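Local coordinates for SMI1/KNR4 family protein (Pseudomonas syringae pv. tomato, PDB 2PAG) that is of unknown function but binds calcium and belongs to the SMI1/KNR4 (SUKH) family, some relatives of which act as immunity proteins against bacterial toxins, at residues 41-44 against 45-49; 120-123 against 124-128; 26-29 against 30-34; 90-94 against 95-99; 77-80 against 81-85. All blocks are in the same frame, centred on the assembly; numbering follows the deposited sequence.

Contact 1 of 5, residues 41-44 against 45-49; sequences VFKE and FLLTV
Thr-48 hooks its hydroxyl back onto the preceding helical turn, where OG1 donates to Glu-44 O over 2.8 Å. The C=O...OG1 angle is 134°, with the donor tilted well out of the carbonyl plane. A chi1 of 64° places OG1 between the backbone N and the carbonyl carbon of its own residue and leaves CG2 leaning on the same acceptor, 3.1 Å from Glu-44 O. Around this bond runs the regular backbone pattern: Phe-45 N donates to Val-41 O, Leu-46 N to Phe-42 O and Leu-47 N to Lys-43 O. Near the end of the segment Phe-45 O receives both Thr-48 N and Val-49 N. The carboxylate of Glu-44 serves another partner, its OE1 accepting from Trp-125 NE1 of helix 124-132.

Helix 40-49 illustrates how one helix can divide its sides among several neighbours. Phe-42 and Phe-45 reach Ile-90 of strand 88-93, whereas Lys-43, Leu-46 and Leu-47 meet Leu-27 of helix 24-34. Between these two sides the Phe-42 ring lies aslant the Leu-46 chain, CE1 coming to 3.9 Å from Leu-46 CG. Phe-45 CD2 stands at the edge of the Phe-42 ring, 4.3 Å from its CE1. One face of the Phe-45 ring is covered near its rim by Val-49 CG2, 3.4 Å above the ring plane. On the other flank Lys-43 and Leu-47 run side by side in the same direction, with Lys-43 CG 3.9 Å from Leu-47 CD1.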
# COMPACT_ATOMS: atom_id res chain seq x y z
N VAL A 41 -0.39 3.77 -10.83
CA VAL A 41 0.91 3.52 -10.21
C VAL A 41 0.79 2.69 -8.94
O VAL A 41 1.63 1.84 -8.68
CB VAL A 41 1.68 4.84 -9.94
CG1 VAL A 41 3.02 4.54 -9.30
CG2 VAL A 41 1.91 5.57 -11.26
N PHE A 42 -0.27 2.92 -8.16
CA PHE A 42 -0.51 2.13 -6.95
C PHE A 42 -0.73 0.67 -7.38
O PHE A 42 -0.21 -0.26 -6.76
CB PHE A 42 -1.74 2.70 -6.24
CG PHE A 42 -2.00 2.12 -4.86
CD1 PHE A 42 -1.19 1.13 -4.32
CD2 PHE A 42 -3.07 2.60 -4.11
CE1 PHE A 42 -1.46 0.61 -3.05
CE2 PHE A 42 -3.34 2.10 -2.85
CZ PHE A 42 -2.53 1.10 -2.31
N LYS A 43 -1.49 0.47 -8.46
CA LYS A 43 -1.75 -0.88 -8.96
C LYS A 43 -0.43 -1.53 -9.39
O LYS A 43 -0.21 -2.72 -9.18
CB LYS A 43 -2.71 -0.81 -10.14
CG LYS A 43 -3.22 -2.14 -10.62
CD LYS A 43 -4.53 -1.98 -11.39
CE LYS A 43 -4.37 -1.02 -12.57
NZ LYS A 43 -5.66 -0.83 -13.30
N GLU A 44 0.44 -0.73 -10.00
CA GLU A 44 1.74 -1.20 -10.44
C GLU A 44 2.56 -1.66 -9.23
O GLU A 44 3.22 -2.69 -9.27
CB GLU A 44 2.46 -0.08 -11.18
CG GLU A 44 3.81 -0.44 -11.75
CD GLU A 44 4.37 0.69 -12.57
OE1 GLU A 44 4.56 1.78 -12.00
OE2 GLU A 44 4.61 0.48 -13.78
N PHE A 45 2.49 -0.89 -8.16
CA PHE A 45 3.19 -1.22 -6.92
C PHE A 45 2.68 -2.58 -6.42
O PHE A 45 3.45 -3.49 -6.11
CB PHE A 45 2.91 -0.11 -5.90
CG PHE A 45 3.35 -0.43 -4.50
CD1 PHE A 45 4.61 -0.05 -4.05
CD2 PHE A 45 2.48 -1.07 -3.62
CE1 PHE A 45 5.00 -0.29 -2.74
CE2 PHE A 45 2.86 -1.32 -2.29
CZ PHE A 45 4.12 -0.92 -1.85
N LEU A 46 1.36 -2.72 -6.34
CA LEU A 46 0.80 -3.98 -5.86
C LEU A 46 1.19 -5.18 -6.74
O LEU A 46 1.44 -6.27 -6.23
CB LEU A 46 -0.73 -3.87 -5.79
CG LEU A 46 -1.26 -2.87 -4.75
CD1 LEU A 46 -2.76 -2.76 -4.89
CD2 LEU A 46 -0.87 -3.33 -3.35
N LEU A 47 1.26 -4.96 -8.05
CA LEU A 47 1.60 -6.04 -8.97
C LEU A 47 3.08 -6.38 -9.05
O LEU A 47 3.44 -7.42 -9.60
CB LEU A 47 1.08 -5.70 -10.37
CG LEU A 47 -0.44 -5.64 -10.55
CD1 LEU A 47 -0.79 -4.91 -11.84
CD2 LEU A 47 -1.00 -7.06 -10.56
N THR A 48 3.93 -5.52 -8.50
CA THR A 48 5.37 -5.73 -8.59
C THR A 48 6.15 -5.92 -7.29
O THR A 48 7.18 -6.59 -7.29
CB THR A 48 6.04 -4.58 -9.35
OG1 THR A 48 5.86 -3.35 -8.63
CG2 THR A 48 5.41 -4.43 -10.71
N VAL A 49 5.67 -5.35 -6.19
CA VAL A 49 6.41 -5.47 -4.93
C VAL A 49 5.60 -5.77 -3.67
O VAL A 49 6.16 -5.76 -2.57
CB VAL A 49 7.27 -4.21 -4.67
CG1 VAL A 49 8.26 -4.01 -5.81
CG2 VAL A 49 6.39 -2.97 -4.55

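Contact 2 of 5, residues 120-123 against 124-128; sequences SWES and VWHWA
Ser-123 and His-126 are brought together by their first torsions. Chi1 of 77° sets the serine OG between its own backbone N and carbonyl carbon, and chi1 of -77° swings the imidazole back beside the histidine N. Ser-123 is the N-cap of helix 124-132, which follows edge strand 119-121 of the antiparallel sheet. Its OG takes a weak capping bond from Trp-125 N (3.2 Å) and also meets His-126 ND1 in the plane of the imidazole at 2.7 Å, a hydrogen bond in which either could be the donor. The first turn is completed by Ser-123 O, which accepts from Trp-127 N at 3.1 Å and weakly from His-126 N.

Glu-122 covers one face of the His-126 ring: CB makes a CH-pi contact 3.8 Å from the ring centroid, and a bend at chi2 folds the chain so that OE1 lies on that same face, 3.5 Å from His-126 CD2. Further in, Trp-121 and Trp-127 form a T-shaped pair with planes at 89°, and Tyr-98 of the sheet meets both rings. The indole of Trp-127 presents its edge, so that its CD1 stands 4.1 Å above the plane of Trp-121, nearest to CD2.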
# COMPACT_ATOMS: atom_id res chain seq x y z
N SER A 120 3.66 15.06 1.94
CA SER A 120 3.15 14.19 0.89
C SER A 120 4.26 13.74 -0.06
O SER A 120 5.36 14.30 -0.06
CB SER A 120 2.05 14.89 0.09
OG SER A 120 2.56 16.01 -0.62
N TRP A 121 3.95 12.74 -0.87
CA TRP A 121 4.90 12.19 -1.84
C TRP A 121 4.24 12.19 -3.21
O TRP A 121 3.06 11.88 -3.34
CB TRP A 121 5.28 10.77 -1.41
CG TRP A 121 6.00 10.76 -0.10
CD1 TRP A 121 7.35 10.75 0.10
CD2 TRP A 121 5.40 10.86 1.20
NE1 TRP A 121 7.64 10.84 1.44
CE2 TRP A 121 6.46 10.91 2.14
CE3 TRP A 121 4.08 10.91 1.66
CZ2 TRP A 121 6.23 11.01 3.52
CZ3 TRP A 121 3.85 11.01 3.04
CH2 TRP A 121 4.92 11.06 3.95
N GLU A 122 5.01 12.55 -4.23
CA GLU A 122 4.50 12.65 -5.60
C GLU A 122 3.89 11.38 -6.17
O GLU A 122 3.01 11.46 -7.03
CB GLU A 122 5.59 13.14 -6.55
CG GLU A 122 6.05 14.58 -6.33
CD GLU A 122 6.72 14.79 -4.99
OE1 GLU A 122 7.43 13.88 -4.52
OE2 GLU A 122 6.54 15.89 -4.41
N SER A 123 4.35 10.23 -5.71
CA SER A 123 3.85 8.95 -6.19
C SER A 123 4.13 7.86 -5.17
O SER A 123 4.91 8.05 -4.23
CB SER A 123 4.52 8.56 -7.51
OG SER A 123 5.83 8.07 -7.28
N VAL A 124 3.50 6.70 -5.38
CA VAL A 124 3.70 5.56 -4.50
C VAL A 124 5.16 5.12 -4.56
O VAL A 124 5.70 4.59 -3.59
CB VAL A 124 2.79 4.39 -4.91
CG1 VAL A 124 3.25 3.11 -4.26
CG2 VAL A 124 1.35 4.70 -4.53
N TRP A 125 5.81 5.34 -5.70
CA TRP A 125 7.21 4.96 -5.82
C TRP A 125 8.11 5.91 -5.03
O TRP A 125 9.15 5.50 -4.50
CB TRP A 125 7.61 4.88 -7.30
CG TRP A 125 6.97 3.69 -7.98
CD1 TRP A 125 6.14 3.70 -9.06
CD2 TRP A 125 7.10 2.31 -7.59
NE1 TRP A 125 5.74 2.43 -9.38
CE2 TRP A 125 6.32 1.55 -8.49
CE3 TRP A 125 7.80 1.65 -6.58
CZ2 TRP A 125 6.22 0.16 -8.40
CZ3 TRP A 125 7.70 0.26 -6.49
CH2 TRP A 125 6.91 -0.47 -7.40
N HIS A 126 7.73 7.18 -4.93
CA HIS A 126 8.51 8.14 -4.13
C HIS A 126 8.38 7.70 -2.68
O HIS A 126 9.35 7.73 -1.91
CB HIS A 126 7.95 9.56 -4.25
CG HIS A 126 8.31 10.24 -5.53
ND1 HIS A 126 7.67 9.98 -6.72
CD2 HIS A 126 9.25 11.18 -5.80
CE1 HIS A 126 8.19 10.73 -7.67
NE2 HIS A 126 9.15 11.47 -7.14
N TRP A 127 7.18 7.29 -2.31
CA TRP A 127 6.92 6.83 -0.95
C TRP A 127 7.72 5.55 -0.66
O TRP A 127 8.30 5.41 0.41
CB TRP A 127 5.43 6.55 -0.76
CG TRP A 127 5.11 6.03 0.60
CD1 TRP A 127 4.94 6.76 1.74
CD2 TRP A 127 5.03 4.65 0.99
NE1 TRP A 127 4.77 5.92 2.82
CE2 TRP A 127 4.82 4.62 2.38
CE3 TRP A 127 5.12 3.44 0.29
CZ2 TRP A 127 4.70 3.42 3.09
CZ3 TRP A 127 5.01 2.25 1.00
CH2 TRP A 127 4.79 2.25 2.39
N ALA A 128 7.74 4.63 -1.62
CA ALA A 128 8.47 3.38 -1.44
C ALA A 128 9.96 3.63 -1.27
O ALA A 128 10.62 3.01 -0.43
CB ALA A 128 8.22 2.46 -2.62

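Contact 3 of 5, residues 26-29 against 30-34; sequences QLVE and IEEQL
Gln-26 O receives Ile-30 N at 3.2 Å, the first of four successive i to i+4 bonds that join 26-29 to 30-34 in helix 24-34. Ile-30 holds CG1 anti to its carbonyl carbon (chi1 -63°), which tips that atom back to 3.4 Å from Gln-26 O. Next along the chain, Leu-27 O accepts from Glu-31 N, and the methylene CG of Glu-31 settles 3.3 Å from the same oxygen. The Leu-27 side chain faces helix 40-49, touching Lys-43, Leu-46 and Leu-47, while Glu-31 OE2 accepts from Ile-38 N beyond the helix.

Val-28 follows with a nearly straight bond, Glu-32 N to Val-28 O, with an N-H...O angle of 168°. Here side chains meet as well: Val-28 CG1 rests 3.7 Å from Glu-32 CD, a methyl group against a carboxylate carbon. Last comes Glu-29, whose O takes Gln-33 N at 3.0 Å and has Gln-33 CG alongside at 3.2 Å.

The side chains thus add mostly methylene and methyl packing to a backbone-bonded helix. Glu-29 OE2 and Glu-32 OE1 stay 6.4 Å apart on an exposed flank, and their like charges would probably repel each other only mildly there.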
# COMPACT_ATOMS: atom_id res chain seq x y z
N GLN A 26 -6.73 -10.57 -9.76
CA GLN A 26 -6.90 -10.43 -8.32
C GLN A 26 -7.11 -8.97 -7.95
O GLN A 26 -7.91 -8.66 -7.07
CB GLN A 26 -5.70 -11.03 -7.57
CG GLN A 26 -5.74 -12.56 -7.51
CD GLN A 26 -4.48 -13.17 -6.91
OE1 GLN A 26 -3.38 -13.03 -7.46
NE2 GLN A 26 -4.63 -13.85 -5.78
N LEU A 27 -6.38 -8.07 -8.61
CA LEU A 27 -6.54 -6.65 -8.31
C LEU A 27 -7.93 -6.17 -8.74
O LEU A 27 -8.55 -5.36 -8.04
CB LEU A 27 -5.46 -5.82 -8.99
CG LEU A 27 -4.14 -5.77 -8.21
CD1 LEU A 27 -3.51 -7.14 -8.15
CD2 LEU A 27 -3.20 -4.78 -8.87
N VAL A 28 -8.41 -6.66 -9.87
CA VAL A 28 -9.74 -6.26 -10.32
C VAL A 28 -10.76 -6.69 -9.27
O VAL A 28 -11.68 -5.93 -8.94
CB VAL A 28 -10.11 -6.89 -11.69
CG1 VAL A 28 -11.59 -6.68 -11.99
CG2 VAL A 28 -9.27 -6.26 -12.78
N GLU A 29 -10.60 -7.89 -8.71
CA GLU A 29 -11.52 -8.38 -7.68
C GLU A 29 -11.56 -7.44 -6.48
O GLU A 29 -12.64 -7.12 -5.96
CB GLU A 29 -11.12 -9.77 -7.19
CG GLU A 29 -11.31 -10.90 -8.19
CD GLU A 29 -11.15 -12.27 -7.55
OE1 GLU A 29 -10.10 -12.52 -6.92
OE2 GLU A 29 -12.07 -13.10 -7.68
N ILE A 30 -10.39 -7.00 -6.04
CA ILE A 30 -10.31 -6.08 -4.90
C ILE A 30 -11.00 -4.76 -5.22
O ILE A 30 -11.75 -4.22 -4.40
CB ILE A 30 -8.85 -5.80 -4.52
CG1 ILE A 30 -8.16 -7.09 -4.07
CG2 ILE A 30 -8.78 -4.74 -3.43
CD1 ILE A 30 -8.74 -7.70 -2.80
N GLU A 31 -10.74 -4.22 -6.41
CA GLU A 31 -11.36 -2.96 -6.81
C GLU A 31 -12.87 -3.08 -6.75
O GLU A 31 -13.56 -2.21 -6.19
CB GLU A 31 -10.96 -2.59 -8.24
CG GLU A 31 -9.50 -2.24 -8.40
CD GLU A 31 -9.17 -1.75 -9.79
OE1 GLU A 31 -9.33 -2.54 -10.75
OE2 GLU A 31 -8.75 -0.58 -9.93
N GLU A 32 -13.40 -4.15 -7.32
CA GLU A 32 -14.84 -4.35 -7.33
C GLU A 32 -15.41 -4.50 -5.93
O GLU A 32 -16.49 -3.98 -5.64
CB GLU A 32 -15.18 -5.57 -8.19
CG GLU A 32 -14.65 -5.46 -9.61
CD GLU A 32 -15.00 -6.65 -10.46
OE1 GLU A 32 -14.82 -7.80 -9.99
OE2 GLU A 32 -15.43 -6.45 -11.62
N GLN A 33 -14.70 -5.20 -5.06
CA GLN A 33 -15.14 -5.40 -3.68
C GLN A 33 -15.28 -4.08 -2.93
O GLN A 33 -16.16 -3.93 -2.09
CB GLN A 33 -14.15 -6.25 -2.91
CG GLN A 33 -14.17 -7.71 -3.21
CD GLN A 33 -13.09 -8.42 -2.44
OE1 GLN A 33 -12.98 -8.29 -1.22
NE2 GLN A 33 -12.27 -9.18 -3.15
N LEU A 34 -14.37 -3.15 -3.23
CA LEU A 34 -14.37 -1.85 -2.56
C LEU A 34 -15.06 -0.78 -3.38
O LEU A 34 -15.19 0.37 -2.95
CB LEU A 34 -12.93 -1.44 -2.25
CG LEU A 34 -12.21 -2.34 -1.24
CD1 LEU A 34 -10.71 -2.12 -1.33
CD2 LEU A 34 -12.71 -2.03 0.16

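Contact 4 of 5, residues 90-94 against 95-99; sequences ICQDG and EDYYC
A beta hairpin with a two-residue loop closes where Asp-93 and Asp-96 pair across a type II' turn. Asp-93 N donates to Asp-96 O at 2.9 Å; the return bond, Asp-96 N to Asp-93 O, approaches from well above the carbonyl plane. Gly-94 takes the positive phi (74°) that the turn requires at this position. Its O accepts from Gln-92 NE2 at 2.9 Å, a bond lying in both the carbonyl plane and the amide plane.

The strands are the first two of a four-stranded antiparallel sheet, with 88-93 at its edge. Their pairing is interrupted by a classic beta bulge: Ile-90 N (2.7 Å) and Cys-91 N (3.2 Å) both donate to Tyr-98 O from the same face of its plane, while Tyr-98 N returns a bond to Cys-91 O.

On the face that looks to helix 71-81, Gln-92 lies along Tyr-97, its CG 3.5 Å from Tyr-97 CE1. One water donates to Gln-92 OE1 at 2.5 Å and is hydrogen-bonded to Tyr-97 OH at 2.8 Å. On the opposite face Asp-93 and Tyr-98 run side by side, carboxylate and ring planes 10° apart, with Asp-93 CB 4.0 Å from Tyr-98 CE2.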
# COMPACT_ATOMS: atom_id res chain seq x y z
N ILE A 90 -2.23 2.82 1.65
CA ILE A 90 -1.17 2.02 1.06
C ILE A 90 -0.37 1.43 2.21
O ILE A 90 0.25 0.39 2.08
CB ILE A 90 -0.25 2.84 0.10
CG1 ILE A 90 0.87 1.93 -0.41
CG2 ILE A 90 0.36 4.07 0.81
CD1 ILE A 90 1.71 2.53 -1.53
N CYS A 91 -0.39 2.09 3.37
CA CYS A 91 0.35 1.55 4.50
C CYS A 91 -0.04 2.11 5.85
O CYS A 91 -0.04 3.32 6.05
CB CYS A 91 1.86 1.75 4.28
SG CYS A 91 2.91 0.96 5.53
N GLN A 92 -0.38 1.22 6.77
CA GLN A 92 -0.74 1.63 8.12
C GLN A 92 0.55 1.90 8.90
O GLN A 92 1.58 1.27 8.67
CB GLN A 92 -1.53 0.51 8.80
CG GLN A 92 -2.09 0.90 10.16
CD GLN A 92 -2.73 -0.28 10.88
OE1 GLN A 92 -3.21 -1.22 10.24
NE2 GLN A 92 -2.76 -0.22 12.21
N ASP A 93 0.50 2.86 9.82
CA ASP A 93 1.66 3.17 10.66
C ASP A 93 1.08 3.56 12.01
O ASP A 93 0.86 4.74 12.29
CB ASP A 93 2.47 4.33 10.07
CG ASP A 93 3.77 4.58 10.84
OD1 ASP A 93 4.19 3.70 11.62
OD2 ASP A 93 4.39 5.66 10.65
N GLY A 94 0.84 2.55 12.84
CA GLY A 94 0.24 2.81 14.14
C GLY A 94 -1.22 3.13 13.90
O GLY A 94 -1.96 2.31 13.35
N GLU A 95 -1.64 4.32 14.32
CA GLU A 95 -3.02 4.76 14.12
C GLU A 95 -3.09 5.71 12.93
O GLU A 95 -4.15 6.23 12.60
CB GLU A 95 -3.55 5.46 15.37
CG GLU A 95 -2.59 6.44 16.00
CD GLU A 95 -3.25 7.36 17.02
OE1 GLU A 95 -4.29 6.96 17.59
OE2 GLU A 95 -2.73 8.47 17.26
N ASP A 96 -1.95 5.94 12.28
CA ASP A 96 -1.91 6.81 11.11
C ASP A 96 -1.90 5.97 9.85
O ASP A 96 -1.64 4.77 9.90
CB ASP A 96 -0.66 7.70 11.13
CG ASP A 96 -0.68 8.71 12.27
OD1 ASP A 96 -1.77 9.01 12.81
OD2 ASP A 96 0.42 9.20 12.62
N TYR A 97 -2.18 6.60 8.72
CA TYR A 97 -2.22 5.87 7.45
C TYR A 97 -1.66 6.64 6.27
O TYR A 97 -2.01 7.80 6.05
CB TYR A 97 -3.67 5.53 7.07
CG TYR A 97 -4.33 4.49 7.94
CD1 TYR A 97 -4.23 3.14 7.63
CD2 TYR A 97 -5.06 4.87 9.06
CE1 TYR A 97 -4.85 2.18 8.41
CE2 TYR A 97 -5.68 3.92 9.86
CZ TYR A 97 -5.57 2.57 9.53
OH TYR A 97 -6.17 1.62 10.31
N TYR A 98 -0.78 6.00 5.52
CA TYR A 98 -0.27 6.61 4.30
C TYR A 98 -1.36 6.19 3.32
O TYR A 98 -1.69 5.00 3.22
CB TYR A 98 1.09 6.01 3.92
CG TYR A 98 2.22 6.45 4.82
CD1 TYR A 98 2.81 7.70 4.67
CD2 TYR A 98 2.70 5.61 5.83
CE1 TYR A 98 3.86 8.11 5.50
CE2 TYR A 98 3.75 6.01 6.66
CZ TYR A 98 4.32 7.26 6.49
OH TYR A 98 5.37 7.65 7.29
N CYS A 99 -1.96 7.16 2.64
CA CYS A 99 -3.05 6.88 1.70
C CYS A 99 -2.80 7.50 0.35
O CYS A 99 -2.07 8.49 0.24
CB CYS A 99 -4.37 7.44 2.24
SG CYS A 99 -4.76 6.96 3.94
O HOH W 1 -5.57 -1.02 9.57

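Contact 5 of 5, residues 77-80 against 81-85; sequences TAWD and LGVPR
Trp-79 reaches out from the last full turn of helix 71-81 and is met, atom by atom, by the chain that follows. Its CB lies 4.0 Å from Val-83 O. A chi1 of -67° sets CG anti to the carbonyl carbon, which carries the indole over the departing backbone. CD1 then brings the ring edge to 3.2 Å from Val-83 O, and NE1 is hydrogen-bonded to Leu-87 O, farther along the same loop. Past the pyrrole, the six-membered ring takes Arg-85 on one face: CD sits almost over its middle, 3.4 Å from the centroid, in a CH-pi contact. NE continues above CE3 and CZ3, and at the far tip CH2 comes within 3.4 Å of Arg-85 NH1. The guanidinium is stacked on the indole with planes at 16° and centres 4.2 Å apart, an off-centre cation-pi interaction. A second tie fixes the arginine, since NH2 donates to Leu-34 O at the end of helix 24-34.

Beside the base of the Trp-79 side chain a water donates to both Trp-79 O and Val-83 O, bridging helix and loop. Val-83 N donates to Ala-78 O at 2.9 Å, and Gly-82 N makes a weak bond to Trp-79 O at 3.3 Å. Ala-78 CB and Val-83 CG2 touch at 3.7 Å across the turn. A 6→1 bond, a 5→2 bond, a glycine with positive phi (130°) and an apolar pair spanning the helix end together define the Schellman motif, which here terminates helix 71-81.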
# COMPACT_ATOMS: atom_id res chain seq x y z
N THR A 77 -11.15 -0.40 8.22
CA THR A 77 -10.65 0.12 9.49
C THR A 77 -10.29 1.60 9.38
O THR A 77 -10.67 2.40 10.24
CB THR A 77 -9.40 -0.65 9.96
OG1 THR A 77 -9.75 -2.02 10.20
CG2 THR A 77 -8.85 -0.03 11.23
N ALA A 78 -9.58 1.96 8.32
CA ALA A 78 -9.16 3.35 8.13
C ALA A 78 -10.34 4.29 7.87
O ALA A 78 -10.42 5.37 8.46
CB ALA A 78 -8.16 3.43 6.96
N TRP A 79 -11.25 3.89 6.99
CA TRP A 79 -12.40 4.73 6.69
C TRP A 79 -13.29 4.89 7.91
O TRP A 79 -13.86 5.96 8.12
CB TRP A 79 -13.18 4.16 5.50
CG TRP A 79 -12.41 4.23 4.21
CD1 TRP A 79 -11.48 5.17 3.86
CD2 TRP A 79 -12.52 3.35 3.09
NE1 TRP A 79 -11.01 4.93 2.59
CE2 TRP A 79 -11.64 3.82 2.09
CE3 TRP A 79 -13.29 2.21 2.83
CZ2 TRP A 79 -11.50 3.18 0.85
CZ3 TRP A 79 -13.15 1.57 1.60
CH2 TRP A 79 -12.27 2.06 0.62
N ASP A 80 -13.42 3.84 8.72
CA ASP A 80 -14.24 3.93 9.92
C ASP A 80 -13.55 4.83 10.95
O ASP A 80 -14.21 5.46 11.77
CB ASP A 80 -14.49 2.55 10.54
CG ASP A 80 -15.72 1.86 9.97
OD1 ASP A 80 -16.63 2.57 9.50
OD2 ASP A 80 -15.77 0.61 10.01
N LEU A 81 -12.22 4.87 10.90
CA LEU A 81 -11.44 5.68 11.83
C LEU A 81 -11.43 7.15 11.45
O LEU A 81 -11.08 8.01 12.26
CB LEU A 81 -10.00 5.15 11.91
CG LEU A 81 -9.08 5.78 12.96
CD1 LEU A 81 -9.63 5.49 14.35
CD2 LEU A 81 -7.67 5.23 12.83
N GLY A 82 -11.83 7.46 10.21
CA GLY A 82 -11.86 8.85 9.78
C GLY A 82 -11.18 9.18 8.46
O GLY A 82 -11.33 10.29 7.94
N VAL A 83 -10.43 8.25 7.90
CA VAL A 83 -9.77 8.51 6.63
C VAL A 83 -10.83 8.72 5.55
O VAL A 83 -11.75 7.91 5.40
CB VAL A 83 -8.87 7.33 6.21
CG1 VAL A 83 -8.28 7.58 4.82
CG2 VAL A 83 -7.76 7.14 7.22
N PRO A 84 -10.72 9.82 4.78
CA PRO A 84 -11.69 10.09 3.72
C PRO A 84 -11.83 8.88 2.79
O PRO A 84 -10.82 8.29 2.39
CB PRO A 84 -11.09 11.30 3.01
CG PRO A 84 -10.41 12.03 4.12
CD PRO A 84 -9.74 10.92 4.90
N ARG A 85 -13.06 8.51 2.45
CA ARG A 85 -13.33 7.36 1.57
C ARG A 85 -12.61 7.44 0.23
O ARG A 85 -12.29 6.42 -0.38
CB ARG A 85 -14.84 7.23 1.33
CG ARG A 85 -15.25 6.10 0.38
CD ARG A 85 -15.00 4.73 0.99
NE ARG A 85 -15.90 3.72 0.46
CZ ARG A 85 -15.73 3.07 -0.69
NH1 ARG A 85 -14.67 3.31 -1.45
NH2 ARG A 85 -16.62 2.16 -1.07
O HOH W 2 -14.23 7.90 6.27

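Five short contacts, in the chain order 3, 1, 5, 4, 2, sample one compact domain. Contact 1 is central to the packing: helix 40-49 meets helix 24-34 of contact 3, the bulged strand of contact 4 and helix 124-132 of contact 2. Contacts 2 and 4 reach the same antiparallel sheet, their centres 14 Å apart, and share an aromatic cluster. Contact 5 lies against the other face of that hairpin, centres 11 Å apart, and is tied to contact 3 through Leu-34 and Arg-85. Contacts 1 and 5 do not touch, lying about 22 Å apart between centres. Helices thus cover both faces of the sheet, and the connection between its strands 96-100 and 106-109 carries the calcium ligands Glu-101, Asp-103 and Thr-105.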